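Local coordinates for uncharacterized protein (Pyrococcus horikoshii, PDB 2CYJ) that is of unknown function, a conserved archaeal member of the DUF498/DUF598 family with a mixed beta-sheet flanked by helices, at residues G9-D14 and H20-Y25. Residues are numbered along the deposited sequence; the frame is centred on the assembly and turned at random.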
# COMPACT_ATOMS: atom_id res chain seq x y z
N GLY A 9 6.01 -11.98 4.11
CA GLY A 9 7.33 -11.53 3.70
C GLY A 9 7.69 -11.60 2.23
O GLY A 9 8.80 -11.21 1.85
N LEU A 10 6.77 -12.06 1.39
CA LEU A 10 7.11 -12.20 -0.02
C LEU A 10 5.91 -12.21 -0.95
O LEU A 10 5.01 -13.04 -0.81
CB LEU A 10 7.88 -13.52 -0.22
CG LEU A 10 8.52 -13.77 -1.58
CD1 LEU A 10 9.76 -12.89 -1.74
CD2 LEU A 10 8.90 -15.24 -1.71
N VAL A 11 5.89 -11.27 -1.89
CA VAL A 11 4.81 -11.25 -2.87
C VAL A 11 5.41 -11.28 -4.28
O VAL A 11 6.46 -10.69 -4.52
CB VAL A 11 3.90 -10.00 -2.72
CG1 VAL A 11 3.24 -10.02 -1.34
CG2 VAL A 11 4.69 -8.72 -2.95
N LYS A 12 4.75 -11.99 -5.19
CA LYS A 12 5.20 -12.09 -6.58
C LYS A 12 4.17 -11.34 -7.40
O LYS A 12 3.00 -11.74 -7.46
CB LYS A 12 5.28 -13.55 -7.05
CG LYS A 12 5.90 -13.70 -8.44
CD LYS A 12 5.96 -15.15 -8.86
CE LYS A 12 6.29 -15.29 -10.34
NZ LYS A 12 6.42 -16.74 -10.68
N ILE A 13 4.59 -10.23 -8.00
CA ILE A 13 3.71 -9.38 -8.78
C ILE A 13 4.43 -9.02 -10.08
O ILE A 13 5.61 -8.67 -10.06
CB ILE A 13 3.35 -8.12 -7.96
CG1 ILE A 13 2.57 -8.54 -6.71
CG2 ILE A 13 2.54 -7.14 -8.81
CD1 ILE A 13 2.18 -7.39 -5.78
N ASP A 14 3.71 -9.12 -11.20
CA ASP A 14 4.27 -8.85 -12.52
C ASP A 14 5.46 -9.78 -12.77
O ASP A 14 6.39 -9.46 -13.52
CB ASP A 14 4.72 -7.39 -12.66
CG ASP A 14 3.56 -6.43 -12.81
OD1 ASP A 14 3.82 -5.22 -13.03
OD2 ASP A 14 2.39 -6.87 -12.71
N HIS A 20 9.87 -7.31 0.37
CA HIS A 20 9.75 -6.09 1.15
C HIS A 20 8.50 -5.34 0.71
O HIS A 20 7.87 -5.68 -0.29
CB HIS A 20 10.99 -5.23 0.91
CG HIS A 20 11.20 -4.88 -0.53
ND1 HIS A 20 10.49 -3.87 -1.15
CD2 HIS A 20 12.00 -5.41 -1.48
CE1 HIS A 20 10.85 -3.80 -2.42
NE2 HIS A 20 11.76 -4.72 -2.65
N ASP A 21 8.16 -4.30 1.47
CA ASP A 21 6.98 -3.50 1.18
C ASP A 21 7.09 -2.76 -0.15
O ASP A 21 8.18 -2.35 -0.56
CB ASP A 21 6.75 -2.49 2.30
CG ASP A 21 6.34 -3.14 3.61
OD1 ASP A 21 6.33 -4.38 3.72
OD2 ASP A 21 6.02 -2.38 4.54
N ILE A 22 5.95 -2.57 -0.80
CA ILE A 22 5.91 -1.89 -2.08
C ILE A 22 4.72 -0.97 -2.22
O ILE A 22 3.75 -1.04 -1.46
CB ILE A 22 5.85 -2.90 -3.28
CG1 ILE A 22 4.62 -3.81 -3.16
CG2 ILE A 22 7.14 -3.73 -3.32
CD1 ILE A 22 4.41 -4.71 -4.38
N VAL A 23 4.84 -0.08 -3.20
CA VAL A 23 3.79 0.86 -3.56
C VAL A 23 3.49 0.58 -5.04
O VAL A 23 4.39 0.53 -5.87
CB VAL A 23 4.26 2.33 -3.40
CG1 VAL A 23 3.17 3.29 -3.87
CG2 VAL A 23 4.59 2.59 -1.94
N ILE A 24 2.21 0.35 -5.34
CA ILE A 24 1.79 0.10 -6.70
C ILE A 24 0.96 1.31 -7.10
O ILE A 24 -0.09 1.59 -6.50
CB ILE A 24 0.92 -1.17 -6.81
CG1 ILE A 24 1.70 -2.39 -6.29
CG2 ILE A 24 0.49 -1.38 -8.26
CD1 ILE A 24 0.84 -3.63 -6.05
N TYR A 25 1.45 2.05 -8.09
CA TYR A 25 0.76 3.24 -8.58
C TYR A 25 -0.37 2.87 -9.54
O TYR A 25 -0.39 1.78 -10.09
CB TYR A 25 1.78 4.15 -9.26
CG TYR A 25 2.73 4.75 -8.25
CD1 TYR A 25 2.38 5.89 -7.55
CD2 TYR A 25 3.93 4.11 -7.93
CE1 TYR A 25 3.19 6.40 -6.55
CE2 TYR A 25 4.76 4.62 -6.91
CZ TYR A 25 4.37 5.77 -6.23
OH TYR A 25 5.13 6.29 -5.21
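The imidazole of His-20 turns away from 9-14, while the backbone N of the same residue faces Gly-9 O at 4.3 Å. Its ND1 edge donates to Asp-21 O over 2.8 Å; the acceptor sits close to the ring plane, although the donor stands 43° out of the carbonyl plane. That bond probably fixes the ring's rotation. Within 20-25 and remote from 9-14, the Tyr-25 ring carries Val-23 CG1 on one face, 3.6 Å above the plane and offset toward the rim. Between the strands the contact is aliphatic. Ile-13 CD1 touches Ile-22 CD1 at 3.8 Å, the two side chains slanting across each other, and meets Ile-24 CD1 tip to tip at 4.0 Å. Strand 10-13 is the middle of a three-stranded antiparallel sheet and strand 22-24 belongs to the five-stranded mixed sheet, so here two sheets face each other through their side chains, the axes of the two short strands coming within 11.2 Å, 29° from parallel. Ile-22 holds CG1 between its backbone N and carbonyl carbon (chi1 58°), and from there CD1 also reaches Val-11 CG2, more loosely, at 4.3 Å. Phe-18 and Ile-3 flank Ile-13 from the neighbouring strands. Asp-21 OD2 meets Arg-33 in a salt bridge and His-115 in a hydrogen bond; OD1 takes the backbone N of Val-116.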